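Local coordinates for N-acetylgalactosaminyltransferase 7 (Homo sapiens, PDB 6IWR), which is a family 2-type glycosyltransferase that joins a GT-A-type domain to a ricin-type beta-trefoil lectin domain, at residues A[582-585]-A[586-589]; A[549-552]-A[553-556]; A[167-170]-A[171-175]; A[160-163]-A[164-167]; A[362-366]-A[367-371]. All blocks are in the same frame, centred on the assembly; numbering follows the deposited sequence.

Contact 1: A[582-585]-A[586-589]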
loop_
_atom_site.group_PDB
_atom_site.type_symbol
_atom_site.label_atom_id
_atom_site.label_comp_id
_atom_site.label_asym_id
_atom_site.label_seq_id
_atom_site.Cartn_x
_atom_site.Cartn_y
_atom_site.Cartn_z
ATOM N N SER A 582 -10.831 36.625 11.206
ATOM C CA SER A 582 -11.682 36.942 10.064
ATOM C C SER A 582 -10.937 37.593 8.919
ATOM O O SER A 582 -11.473 37.655 7.803
ATOM C CB SER A 582 -12.813 37.876 10.472
ATOM O OG SER A 582 -13.164 37.624 11.817
ATOM N N SER A 583 -9.749 38.119 9.172
ATOM C CA SER A 583 -8.991 38.743 8.098
ATOM C C SER A 583 -8.359 37.690 7.198
ATOM O O SER A 583 -8.157 37.922 6.002
ATOM C CB SER A 583 -7.928 39.651 8.695
ATOM O OG SER A 583 -7.350 39.005 9.820
ATOM N N LYS A 584 -8.047 36.524 7.760
ATOM C CA LYS A 584 -7.289 35.505 7.051
ATOM C C LYS A 584 -8.145 34.797 6.010
ATOM O O LYS A 584 -9.115 34.122 6.372
ATOM C CB LYS A 584 -6.738 34.481 8.037
ATOM C CG LYS A 584 -5.857 35.026 9.109
ATOM C CD LYS A 584 -4.998 33.903 9.634
ATOM C CE LYS A 584 -3.771 34.440 10.326
ATOM N NZ LYS A 584 -3.455 35.806 9.786
ATOM N N THR A 585 -7.830 34.945 4.721
ATOM C CA THR A 585 -8.590 34.161 3.757
ATOM C C THR A 585 -8.188 32.708 3.778
ATOM O O THR A 585 -8.931 31.861 3.270
ATOM C CB THR A 585 -8.411 34.650 2.329
ATOM O OG1 THR A 585 -7.015 34.833 2.073
ATOM C CG2 THR A 585 -9.181 35.932 2.105
ATOM N N THR A 586 -7.009 32.414 4.302
ATOM C CA THR A 586 -6.603 31.039 4.498
ATOM C C THR A 586 -7.560 30.265 5.384
ATOM O O THR A 586 -7.418 29.043 5.510
ATOM C CB THR A 586 -5.214 31.011 5.100
ATOM O OG1 THR A 586 -5.071 32.104 6.009
ATOM C CG2 THR A 586 -4.200 31.129 3.995
ATOM N N GLN A 587 -8.499 30.939 6.034
ATOM C CA GLN A 587 -9.508 30.271 6.833
ATOM C C GLN A 587 -10.863 30.273 6.156
ATOM O O GLN A 587 -11.862 30.023 6.821
ATOM C CB GLN A 587 -9.601 30.911 8.214
ATOM C CG GLN A 587 -8.448 30.564 9.105
ATOM C CD GLN A 587 -8.472 31.336 10.400
ATOM O OE1 GLN A 587 -7.516 31.298 11.176
ATOM N NE2 GLN A 587 -9.561 32.058 10.636
ATOM N N LYS A 588 -10.922 30.536 4.858
ATOM C CA LYS A 588 -12.179 30.591 4.128
ATOM C C LYS A 588 -12.214 29.444 3.136
ATOM O O LYS A 588 -11.263 29.257 2.368
ATOM C CB LYS A 588 -12.358 31.942 3.426
ATOM C CG LYS A 588 -13.162 32.929 4.280
ATOM C CD LYS A 588 -12.770 34.392 4.141
ATOM C CE LYS A 588 -12.577 34.996 5.543
ATOM N NZ LYS A 588 -12.975 36.425 5.665
ATOM N N TRP A 589 -13.297 28.662 3.181
ATOM C CA TRP A 589 -13.412 27.412 2.442
ATOM C C TRP A 589 -14.792 27.316 1.825
ATOM O O TRP A 589 -15.761 27.827 2.387
ATOM C CB TRP A 589 -13.241 26.187 3.336
ATOM C CG TRP A 589 -11.992 26.161 4.079
ATOM C CD1 TRP A 589 -11.751 26.704 5.305
ATOM C CD2 TRP A 589 -10.778 25.536 3.665
ATOM N NE1 TRP A 589 -10.444 26.467 5.682
ATOM C CE2 TRP A 589 -9.828 25.753 4.687
ATOM C CE3 TRP A 589 -10.396 24.821 2.523
ATOM C CZ2 TRP A 589 -8.534 25.289 4.598
ATOM C CZ3 TRP A 589 -9.112 24.350 2.445
ATOM C CH2 TRP A 589 -8.195 24.588 3.473
#

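Contact 2: A[549-552]-A[553-556]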
loop_
_atom_site.group_PDB
_atom_site.type_symbol
_atom_site.label_atom_id
_atom_site.label_comp_id
_atom_site.label_asym_id
_atom_site.label_seq_id
_atom_site.Cartn_x
_atom_site.Cartn_y
_atom_site.Cartn_z
ATOM N N GLN A 549 -18.173 21.931 12.667
ATOM C CA GLN A 549 -19.370 22.548 12.129
ATOM C C GLN A 549 -18.979 23.431 10.958
ATOM O O GLN A 549 -17.967 24.129 11.007
ATOM C CB GLN A 549 -20.126 23.330 13.195
ATOM C CG GLN A 549 -19.652 24.719 13.465
ATOM C CD GLN A 549 -20.673 25.480 14.283
ATOM O OE1 GLN A 549 -21.864 25.179 14.229
ATOM N NE2 GLN A 549 -20.213 26.463 15.050
ATOM N N TYR A 550 -19.768 23.349 9.893
ATOM C CA TYR A 550 -19.476 23.975 8.612
ATOM C C TYR A 550 -20.538 25.022 8.336
ATOM O O TYR A 550 -21.701 24.674 8.106
ATOM C CB TYR A 550 -19.461 22.935 7.480
ATOM C CG TYR A 550 -19.495 23.518 6.078
ATOM C CD1 TYR A 550 -18.612 24.538 5.700
ATOM C CD2 TYR A 550 -20.405 23.054 5.130
ATOM C CE1 TYR A 550 -18.637 25.088 4.411
ATOM C CE2 TYR A 550 -20.436 23.581 3.839
ATOM C CZ TYR A 550 -19.547 24.600 3.486
ATOM O OH TYR A 550 -19.585 25.127 2.216
ATOM N N PHE A 551 -20.142 26.297 8.341
ATOM C CA PHE A 551 -21.032 27.393 7.960
ATOM C C PHE A 551 -20.765 27.748 6.498
ATOM O O PHE A 551 -19.694 28.271 6.167
ATOM C CB PHE A 551 -20.834 28.602 8.875
ATOM C CG PHE A 551 -21.301 28.376 10.297
ATOM C CD1 PHE A 551 -22.420 27.596 10.561
ATOM C CD2 PHE A 551 -20.610 28.929 11.367
ATOM C CE1 PHE A 551 -22.851 27.385 11.863
ATOM C CE2 PHE A 551 -21.033 28.721 12.660
ATOM C CZ PHE A 551 -22.160 27.949 12.906
ATOM N N LYS A 552 -21.737 27.478 5.622
ATOM C CA LYS A 552 -21.481 27.650 4.192
ATOM C C LYS A 552 -21.318 29.123 3.825
ATOM O O LYS A 552 -20.351 29.495 3.150
ATOM C CB LYS A 552 -22.592 27.000 3.365
ATOM C CG LYS A 552 -22.351 27.061 1.875
ATOM C CD LYS A 552 -23.424 26.339 1.086
ATOM C CE LYS A 552 -22.929 24.997 0.584
ATOM N NZ LYS A 552 -21.558 25.020 0.027
ATOM N N ASN A 553 -22.249 29.976 4.267
ATOM C CA ASN A 553 -22.181 31.407 3.949
ATOM C C ASN A 553 -20.922 32.067 4.526
ATOM O O ASN A 553 -20.242 32.832 3.835
ATOM C CB ASN A 553 -23.448 32.108 4.450
ATOM C CG ASN A 553 -23.675 33.447 3.784
ATOM O OD1 ASN A 553 -23.320 34.486 4.345
ATOM N ND2 ASN A 553 -24.254 33.439 2.585
ATOM N N LEU A 554 -20.598 31.777 5.789
ATOM C CA LEU A 554 -19.355 32.185 6.446
ATOM C C LEU A 554 -18.090 31.581 5.828
ATOM O O LEU A 554 -16.988 31.993 6.215
ATOM C CB LEU A 554 -19.401 31.794 7.925
ATOM C CG LEU A 554 -19.110 32.802 9.032
ATOM C CD1 LEU A 554 -18.358 32.177 10.194
ATOM C CD2 LEU A 554 -18.383 34.024 8.466
ATOM N N HIS A 555 -18.202 30.596 4.923
ATOM C CA HIS A 555 -17.022 29.922 4.377
ATOM C C HIS A 555 -16.122 29.397 5.492
ATOM O O HIS A 555 -14.902 29.473 5.396
ATOM C CB HIS A 555 -16.226 30.864 3.465
ATOM C CG HIS A 555 -17.017 31.437 2.328
ATOM N ND1 HIS A 555 -17.545 30.659 1.320
ATOM C CD2 HIS A 555 -17.367 32.712 2.033
ATOM C CE1 HIS A 555 -18.187 31.423 0.454
ATOM N NE2 HIS A 555 -18.089 32.675 0.861
ATOM N N ARG A 556 -16.691 28.888 6.583
ATOM C CA ARG A 556 -15.902 28.527 7.749
ATOM C C ARG A 556 -16.167 27.092 8.202
ATOM O O ARG A 556 -17.316 26.642 8.272
ATOM C CB ARG A 556 -16.149 29.485 8.907
ATOM C CG ARG A 556 -15.360 29.071 10.116
ATOM C CD ARG A 556 -15.768 29.826 11.309
ATOM N NE ARG A 556 -15.417 31.221 11.133
ATOM C CZ ARG A 556 -15.810 32.189 11.948
ATOM N NH1 ARG A 556 -16.585 31.903 12.998
ATOM N NH2 ARG A 556 -15.437 33.440 11.705
#

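Contact 3: A[167-170]-A[171-175]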
loop_
_atom_site.group_PDB
_atom_site.type_symbol
_atom_site.label_atom_id
_atom_site.label_comp_id
_atom_site.label_asym_id
_atom_site.label_seq_id
_atom_site.Cartn_x
_atom_site.Cartn_y
_atom_site.Cartn_z
ATOM N N VAL A 167 -11.705 -28.157 -11.157
ATOM C CA VAL A 167 -12.446 -29.192 -11.860
ATOM C C VAL A 167 -12.106 -30.570 -11.307
ATOM O O VAL A 167 -13.000 -31.368 -10.991
ATOM C CB VAL A 167 -12.170 -29.095 -13.375
ATOM C CG1 VAL A 167 -12.730 -30.319 -14.106
ATOM C CG2 VAL A 167 -12.787 -27.808 -13.950
ATOM N N HIS A 168 -10.813 -30.893 -11.225
ATOM C CA HIS A 168 -10.434 -32.183 -10.654
ATOM C C HIS A 168 -11.091 -32.365 -9.293
ATOM O O HIS A 168 -11.700 -33.405 -9.009
ATOM C CB HIS A 168 -8.905 -32.306 -10.533
ATOM C CG HIS A 168 -8.232 -32.800 -11.779
ATOM N ND1 HIS A 168 -7.753 -34.086 -11.915
ATOM C CD2 HIS A 168 -7.949 -32.172 -12.946
ATOM C CE1 HIS A 168 -7.210 -34.231 -13.111
ATOM N NE2 HIS A 168 -7.310 -33.083 -13.756
ATOM N N SER A 169 -11.009 -31.340 -8.450
ATOM C CA SER A 169 -11.589 -31.431 -7.120
ATOM C C SER A 169 -13.086 -31.730 -7.194
ATOM O O SER A 169 -13.582 -32.604 -6.477
ATOM C CB SER A 169 -11.274 -30.140 -6.364
ATOM O OG SER A 169 -12.421 -29.468 -5.900
ATOM N N VAL A 170 -13.814 -31.050 -8.087
ATOM C CA VAL A 170 -15.256 -31.284 -8.229
ATOM C C VAL A 170 -15.528 -32.710 -8.695
ATOM O O VAL A 170 -16.405 -33.409 -8.156
ATOM C CB VAL A 170 -15.877 -30.262 -9.198
ATOM C CG1 VAL A 170 -17.305 -30.686 -9.555
ATOM C CG2 VAL A 170 -15.840 -28.864 -8.602
ATOM N N ILE A 171 -14.785 -33.157 -9.714
ATOM C CA ILE A 171 -14.872 -34.542 -10.154
ATOM C C ILE A 171 -14.539 -35.491 -9.000
ATOM O O ILE A 171 -15.221 -36.499 -8.785
ATOM C CB ILE A 171 -13.951 -34.746 -11.371
ATOM C CG1 ILE A 171 -14.368 -33.803 -12.506
ATOM C CG2 ILE A 171 -13.958 -36.191 -11.827
ATOM C CD1 ILE A 171 -14.999 -34.510 -13.685
ATOM N N LYS A 172 -13.529 -35.159 -8.197
ATOM C CA LYS A 172 -13.084 -36.127 -7.197
ATOM C C LYS A 172 -14.103 -36.321 -6.079
ATOM O O LYS A 172 -14.305 -37.443 -5.616
ATOM C CB LYS A 172 -11.738 -35.729 -6.608
ATOM C CG LYS A 172 -11.074 -36.878 -5.890
ATOM C CD LYS A 172 -9.626 -36.576 -5.539
ATOM C CE LYS A 172 -8.965 -37.728 -4.828
ATOM N NZ LYS A 172 -7.670 -37.310 -4.229
ATOM N N ARG A 173 -14.734 -35.260 -5.603
ATOM C CA ARG A 173 -15.489 -35.365 -4.363
ATOM C C ARG A 173 -16.992 -35.276 -4.577
ATOM O O ARG A 173 -17.750 -35.121 -3.610
ATOM C CB ARG A 173 -15.017 -34.301 -3.384
ATOM C CG ARG A 173 -13.517 -34.284 -3.280
ATOM C CD ARG A 173 -13.061 -33.406 -2.170
ATOM N NE ARG A 173 -11.652 -33.663 -1.903
ATOM C CZ ARG A 173 -10.641 -32.931 -2.362
ATOM N NH1 ARG A 173 -9.398 -33.276 -2.059
ATOM N NH2 ARG A 173 -10.866 -31.862 -3.109
ATOM N N THR A 174 -17.443 -35.401 -5.812
ATOM C CA THR A 174 -18.852 -35.272 -6.061
ATOM C C THR A 174 -19.390 -36.579 -6.594
ATOM O O THR A 174 -18.870 -37.102 -7.589
ATOM C CB THR A 174 -19.116 -34.137 -7.056
ATOM O OG1 THR A 174 -18.569 -32.936 -6.520
ATOM C CG2 THR A 174 -20.571 -33.906 -7.219
ATOM N N PRO A 175 -20.421 -37.128 -5.958
ATOM C CA PRO A 175 -21.060 -38.345 -6.478
ATOM C C PRO A 175 -21.386 -38.205 -7.960
ATOM O O PRO A 175 -22.064 -37.267 -8.380
ATOM C CB PRO A 175 -22.333 -38.464 -5.638
ATOM C CG PRO A 175 -22.132 -37.544 -4.486
ATOM C CD PRO A 175 -21.232 -36.454 -4.936
#

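Contact 4: A[160-163]-A[164-167]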
loop_
_atom_site.group_PDB
_atom_site.type_symbol
_atom_site.label_atom_id
_atom_site.label_comp_id
_atom_site.label_asym_id
_atom_site.label_seq_id
_atom_site.Cartn_x
_atom_site.Cartn_y
_atom_site.Cartn_z
ATOM N N TRP A 160 -3.401 -22.445 -15.433
ATOM C CA TRP A 160 -3.846 -23.779 -15.816
ATOM C C TRP A 160 -4.078 -24.681 -14.602
ATOM O O TRP A 160 -5.105 -25.360 -14.495
ATOM C CB TRP A 160 -2.815 -24.398 -16.753
ATOM C CG TRP A 160 -3.052 -25.828 -17.031
ATOM C CD1 TRP A 160 -2.617 -26.887 -16.299
ATOM C CD2 TRP A 160 -3.798 -26.368 -18.132
ATOM N NE1 TRP A 160 -3.049 -28.059 -16.881
ATOM C CE2 TRP A 160 -3.779 -27.761 -18.005
ATOM C CE3 TRP A 160 -4.482 -25.800 -19.210
ATOM C CZ2 TRP A 160 -4.425 -28.601 -18.913
ATOM C CZ3 TRP A 160 -5.110 -26.638 -20.116
ATOM C CH2 TRP A 160 -5.074 -28.016 -19.962
ATOM N N SER A 161 -3.131 -24.719 -13.684
ATOM C CA SER A 161 -3.230 -25.701 -12.622
ATOM C C SER A 161 -4.255 -25.303 -11.574
ATOM O O SER A 161 -4.901 -26.182 -10.995
ATOM C CB SER A 161 -1.852 -25.934 -11.991
ATOM O OG SER A 161 -1.429 -24.838 -11.202
ATOM N N THR A 162 -4.446 -24.013 -11.324
ATOM C CA THR A 162 -5.548 -23.636 -10.450
ATOM C C THR A 162 -6.901 -23.947 -11.096
ATOM O O THR A 162 -7.821 -24.413 -10.421
ATOM C CB THR A 162 -5.442 -22.156 -10.067
ATOM O OG1 THR A 162 -5.165 -21.372 -11.233
ATOM C CG2 THR A 162 -4.332 -21.957 -9.054
ATOM N N LEU A 163 -7.041 -23.716 -12.399
ATOM C CA LEU A 163 -8.309 -23.990 -13.068
ATOM C C LEU A 163 -8.611 -25.483 -13.064
ATOM O O LEU A 163 -9.733 -25.901 -12.746
ATOM C CB LEU A 163 -8.278 -23.462 -14.505
ATOM C CG LEU A 163 -9.489 -23.823 -15.377
ATOM C CD1 LEU A 163 -10.764 -23.453 -14.634
ATOM C CD2 LEU A 163 -9.446 -23.146 -16.757
ATOM N N MET A 164 -7.610 -26.303 -13.399
ATOM C CA MET A 164 -7.880 -27.725 -13.541
ATOM C C MET A 164 -7.992 -28.402 -12.179
ATOM O O MET A 164 -8.650 -29.449 -12.062
ATOM C CB MET A 164 -6.812 -28.389 -14.411
ATOM C CG MET A 164 -6.862 -28.025 -15.902
ATOM S SD MET A 164 -8.497 -27.900 -16.690
ATOM C CE MET A 164 -9.212 -29.456 -16.284
ATOM N N ARG A 165 -7.406 -27.811 -11.133
ATOM C CA ARG A 165 -7.575 -28.396 -9.807
ATOM C C ARG A 165 -8.988 -28.163 -9.290
ATOM O O ARG A 165 -9.551 -29.029 -8.607
ATOM C CB ARG A 165 -6.533 -27.851 -8.831
ATOM C CG ARG A 165 -6.585 -28.473 -7.416
ATOM C CD ARG A 165 -5.198 -28.490 -6.700
ATOM N NE ARG A 165 -4.530 -27.199 -6.835
ATOM C CZ ARG A 165 -3.370 -26.986 -7.442
ATOM N NH1 ARG A 165 -2.908 -25.742 -7.517
ATOM N NH2 ARG A 165 -2.658 -27.988 -7.952
ATOM N N THR A 166 -9.590 -27.012 -9.618
ATOM C CA THR A 166 -10.995 -26.807 -9.283
ATOM C C THR A 166 -11.836 -27.946 -9.842
ATOM O O THR A 166 -12.575 -28.625 -9.115
ATOM C CB THR A 166 -11.502 -25.492 -9.866
ATOM O OG1 THR A 166 -10.575 -24.433 -9.608
ATOM C CG2 THR A 166 -12.871 -25.147 -9.283
ATOM N N VAL A 167 -11.705 -28.157 -11.157
ATOM C CA VAL A 167 -12.446 -29.192 -11.860
ATOM C C VAL A 167 -12.106 -30.570 -11.307
ATOM O O VAL A 167 -13.000 -31.368 -10.991
ATOM C CB VAL A 167 -12.170 -29.095 -13.375
ATOM C CG1 VAL A 167 -12.730 -30.319 -14.106
ATOM C CG2 VAL A 167 -12.787 -27.808 -13.950
#

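Contact 5: A[362-366]-A[367-371]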
loop_
_atom_site.group_PDB
_atom_site.type_symbol
_atom_site.label_atom_id
_atom_site.label_comp_id
_atom_site.label_asym_id
_atom_site.label_seq_id
_atom_site.Cartn_x
_atom_site.Cartn_y
_atom_site.Cartn_z
ATOM N N LYS A 362 -33.551 -9.992 -4.004
ATOM C CA LYS A 362 -34.587 -10.682 -4.785
ATOM C C LYS A 362 -35.074 -11.947 -4.078
ATOM O O LYS A 362 -36.285 -12.160 -3.916
ATOM C CB LYS A 362 -34.091 -11.050 -6.193
ATOM C CG LYS A 362 -34.060 -9.896 -7.154
ATOM C CD LYS A 362 -34.277 -10.316 -8.592
ATOM C CE LYS A 362 -32.978 -10.702 -9.270
ATOM N NZ LYS A 362 -32.885 -10.104 -10.623
ATOM N N ILE A 363 -34.144 -12.825 -3.685
ATOM C CA ILE A 363 -34.567 -14.101 -3.121
ATOM C C ILE A 363 -35.403 -13.867 -1.869
ATOM O O ILE A 363 -36.483 -14.452 -1.688
ATOM C CB ILE A 363 -33.355 -14.987 -2.813
ATOM C CG1 ILE A 363 -32.726 -15.475 -4.101
ATOM C CG2 ILE A 363 -33.776 -16.136 -1.941
ATOM C CD1 ILE A 363 -31.430 -16.230 -3.875
ATOM N N TRP A 364 -34.904 -13.016 -0.977
ATOM C CA TRP A 364 -35.541 -12.859 0.319
ATOM C C TRP A 364 -36.876 -12.137 0.189
ATOM O O TRP A 364 -37.901 -12.611 0.699
ATOM C CB TRP A 364 -34.610 -12.106 1.258
ATOM C CG TRP A 364 -33.648 -12.954 2.014
ATOM C CD1 TRP A 364 -32.291 -12.832 2.035
ATOM C CD2 TRP A 364 -33.967 -14.021 2.914
ATOM N NE1 TRP A 364 -31.742 -13.746 2.885
ATOM C CE2 TRP A 364 -32.741 -14.499 3.438
ATOM C CE3 TRP A 364 -35.167 -14.608 3.343
ATOM C CZ2 TRP A 364 -32.675 -15.565 4.339
ATOM C CZ3 TRP A 364 -35.109 -15.650 4.245
ATOM C CH2 TRP A 364 -33.866 -16.120 4.742
ATOM N N GLN A 365 -36.887 -10.992 -0.494
ATOM C CA GLN A 365 -38.084 -10.176 -0.554
ATOM C C GLN A 365 -39.162 -10.761 -1.447
ATOM O O GLN A 365 -40.318 -10.344 -1.348
ATOM C CB GLN A 365 -37.738 -8.772 -1.021
ATOM C CG GLN A 365 -37.025 -7.960 0.037
ATOM C CD GLN A 365 -36.519 -6.658 -0.517
ATOM O OE1 GLN A 365 -37.309 -5.769 -0.850
ATOM N NE2 GLN A 365 -35.198 -6.542 -0.646
ATOM N N CYS A 366 -38.838 -11.726 -2.296
ATOM C CA CYS A 366 -39.846 -12.305 -3.163
ATOM C C CYS A 366 -40.249 -13.692 -2.715
ATOM O O CYS A 366 -40.816 -14.448 -3.509
ATOM C CB CYS A 366 -39.371 -12.313 -4.615
ATOM S SG CYS A 366 -38.928 -10.631 -5.183
ATOM N N GLY A 367 -39.979 -14.039 -1.461
ATOM C CA GLY A 367 -40.521 -15.253 -0.898
ATOM C C GLY A 367 -39.578 -16.427 -0.782
ATOM O O GLY A 367 -39.990 -17.477 -0.285
ATOM N N GLY A 368 -38.322 -16.287 -1.199
ATOM C CA GLY A 368 -37.351 -17.348 -1.082
ATOM C C GLY A 368 -36.584 -17.268 0.220
ATOM O O GLY A 368 -36.935 -16.524 1.136
ATOM N N LYS A 369 -35.514 -18.062 0.291
ATOM C CA LYS A 369 -34.598 -18.049 1.418
ATOM C C LYS A 369 -33.180 -18.254 0.907
ATOM O O LYS A 369 -32.955 -18.922 -0.111
ATOM C CB LYS A 369 -34.897 -19.137 2.447
ATOM C CG LYS A 369 -36.229 -19.089 3.181
ATOM C CD LYS A 369 -36.575 -20.545 3.599
ATOM C CE LYS A 369 -37.646 -20.674 4.676
ATOM N NZ LYS A 369 -36.998 -20.706 6.031
ATOM N N LEU A 370 -32.230 -17.665 1.635
ATOM C CA LEU A 370 -30.810 -17.795 1.360
ATOM C C LEU A 370 -30.196 -18.424 2.602
ATOM O O LEU A 370 -30.241 -17.827 3.686
ATOM C CB LEU A 370 -30.202 -16.432 1.074
ATOM C CG LEU A 370 -28.907 -16.239 0.291
ATOM C CD1 LEU A 370 -28.099 -15.182 0.973
ATOM C CD2 LEU A 370 -28.142 -17.495 0.169
ATOM N N LEU A 371 -29.639 -19.631 2.466
ATOM C CA LEU A 371 -29.069 -20.349 3.602
ATOM C C LEU A 371 -27.585 -20.619 3.403
ATOM O O LEU A 371 -27.162 -21.035 2.316
ATOM C CB LEU A 371 -29.789 -21.661 3.824
ATOM C CG LEU A 371 -31.289 -21.482 3.928
ATOM C CD1 LEU A 371 -31.938 -22.845 3.868
ATOM C CD2 LEU A 371 -31.616 -20.782 5.226
#

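Contact 1: A[582-585]-A[586-589]
Thr585 O takes the amide of Lys588 at 2.9 Å from Lys588 N, with an N-H...O angle of 150° and the donor standing above the carbonyl plane. This i to i+3 bond closes a short 3-10 turn at Thr585 and Thr586, just ahead of strand 589-592. A longer bond from Gln587 N to Lys584 O winds the chain one step earlier, although the position of Gln587 N is less certain. The side chain of Lys588 folds back across this turn. Its bent chain brings CE to 3.7 Å from Lys584 O, and NZ then donates a hydrogen bond to Ser582 O at 2.9 Å, tilted 20° from the carbonyl plane. The ammonium group thus ties Ser582, ahead of the 3-10 turn, to Lys588, just after it. On Lys584, CB packs at 3.5 Å against OG1 of Thr586, while the ammonium end of the lysine leads away from the turn. Beyond the loop, Lys588 O is held by Arg568 NH1, and the indole NE1 of Trp589 bonds to Leu566 O, with Arg568 making a cation-pi contact to the ring. Gln587 and Trp589, both buried, form the Gln-X-Trp signature of ricin-type beta-trefoil repeats.

Contact 2: A[549-552]-A[553-556]
Phe551 and Arg556 form an antiparallel hydrogen-bonded pair. Phe551 N donates a hydrogen bond to Arg556 O at 2.8 Å, nearly head-on to the carbonyl, and Arg556 N returns a straighter bond to Phe551 O at 3.1 Å. Both side chains lie on one face of the hairpin, where CB of Phe551 packs on CB of Leu554 at 3.6 Å. The two side chains run side by side, and Leu554 CD1 continues over the guanidinium plane of Arg556. At the edge of the Tyr550 ring, CD1 meets Arg556 O at 3.6 Å. The connection is a type I turn from Lys552 to His555, closed by His555 N to Lys552 O at 3.0 Å, and followed by a G1 beta bulge in which His555 and Arg556 both face Phe551. His555 takes the positive phi of the bulge (53°), and its ring presents one face to Lys552 O. With CG opposite the backbone N (chi1 -176°) and bends further out, Lys552 curls back until NZ lies 2.9 Å from Tyr550 OH. Asp473 forms a salt bridge with the same ammonium group, and Met591 O is a further acceptor. Farther out, Tyr550 stacks on Phe557, while the His555 ring meets that of Phe480.

Contact 3: A[167-170]-A[171-175]
Ser169 and Arg173 meet where the arginine guanidinium approaches the helix one turn back: NH2 lies 3.7 Å from Ser169 CB, with the methylene set obliquely to the guanidinium plane. The aliphatic part of the arginine runs extended from CG to NE, and CG passes 3.6 Å from Ser169 O on the way. The other flat group, the imidazole of His168, turns away from segment 171-175; it meets Trp205 edge-to-face and bonds through ND1 to Asp126 and through NE2 to Tyr201.

Beneath these groups the backbone of helix 160-173 runs regularly, Ile171 N reaching Val167 O at 2.8 Å in an almost straight bond of 178°. Val167 and Ile171 run alongside each other in the same direction, with their CG1 atoms 4.2 Å apart, and they pack with Val170 toward strand 179-186, on Leu184 and Ile182, while Trp205 adds to the packing of Val167 and Ile171. This is the sheet-facing side of the helix in the beta-alpha-beta unit of strand 149-155, helix 160-173 and strand 179-186.

Near the C-terminal end of the helix, chi1 of -58° sets Thr174 OG1 beside its own backbone N and aims it at the preceding turn. The hydroxyl bonds to Val170 O at 2.8 Å, in the carbonyl plane and on a lone pair, and also pairs with Trp250 NE1. The arrangement lets a hydroxyl serve a carbonyl near the helix end. Lys172 and Arg173 both form salt bridges with Glu81, and Lys172 NZ also bonds to Asp126 O; cationic groups at this end should also suit the helix dipole.

Contact 4: A[160-163]-A[164-167]
Met164 folds back over one face of the Trp160 indole, one turn earlier in helix 160-173. Its CG stands 4.0 Å from the centroid of the five-membered ring as a CH-pi contact, and bends at chi2 and chi3 carry SD above the six-membered ring, 4.7 Å from its centroid. The sulfur lies only 11° off the ring normal, a Met-aromatic contact held at some distance. Trp160 also meets Tyr201 edge-to-face and Lys197 through a cation-pi contact.

On another side of the helix, Thr162 O is gripped twice. Thr166 N reaches it at 3.2 Å and Thr166 OG1 at 2.9 Å, the two donors arriving from opposite faces of the carbonyl plane. The same hydroxyl pairs with Cys244 N, tying the helix to the start of strand 244-246. Arg165, bent at chi3, lays one face of its guanidinium over Ser161 O, 3.9 Å from the plane, while NH1 bonds to Ser120 OG and NH2 to Ser124 O. Ser161 OG shares Ser120 and also bonds to Asp121.

Apolar and polar chemistry thus separate around the helix: the thioether rests on the indole, whereas Thr166 OG1 is bonded to a carbonyl and a backbone amide, and Arg165 NH1 and NH2 to a hydroxyl and a carbonyl, which should hold the guanidinium in one orientation.

Contact 5: A[362-366]-A[367-371]
Helix 355-365 closes with a Schellman motif: Gly368 N bonds to Ile363 O at 2.6 Å, and a weak inner bond runs from Gly367 N to Trp364 O. Gly367, at a positive phi of 103°, is the C-prime residue that reverses the chain, and Gly368 leads it directly into strand 369-373.

The indole of Trp364 lies along this departing backbone. Lys369 CA stands over one face of the six-membered ring, 3.9 Å from its centroid and 17° off the normal, a CH-pi contact; Leu370 N also lies over this face of the indole. Lys369 adds its CG, 3.8 Å from Trp364 CZ3. The side chains of Trp364 and Leu370 cross at about a right angle, bringing Leu370 CB to 3.6 Å from Trp364 NE1, which donates to Ser324 O. Ile363 CG2, placed opposite its own backbone N, lies next to Lys369 N. Ile363 and Leu370 both continue onto Cys265 of strand 264-274, which pairs in parallel with strand 369-373.

Next to the turn, Cys366 is linked by a disulfide to Cys447. The helix end is therefore fixed by three kinds of chemistry: backbone capping through two glycines, an indole packed on the strand backbone and anchored by its N-H, and a covalent bridge to a distant part of the chain.

From the N terminus the contacts come in the order 4, 3, 5, 2, 1, and each is local, closing no more than a turn; none crosses another or encloses one. Contacts 4 and 3 are successive turns of helix 160-173, sharing Val167, and belong to the helix that links strands 149-155 and 179-186 and packs on them. Contact 5 follows, joining helix 355-365 to strand 369-373 of the same large mixed sheet, its nearest atoms about 17 Å from contact 3. Contacts 2 and 1 belong to the lectin domain, with centres 46 and 55 Å from that of contact 5. There the two loops touch: Trp589 N probably bonds to His555 O, and Lys588 packs on His555.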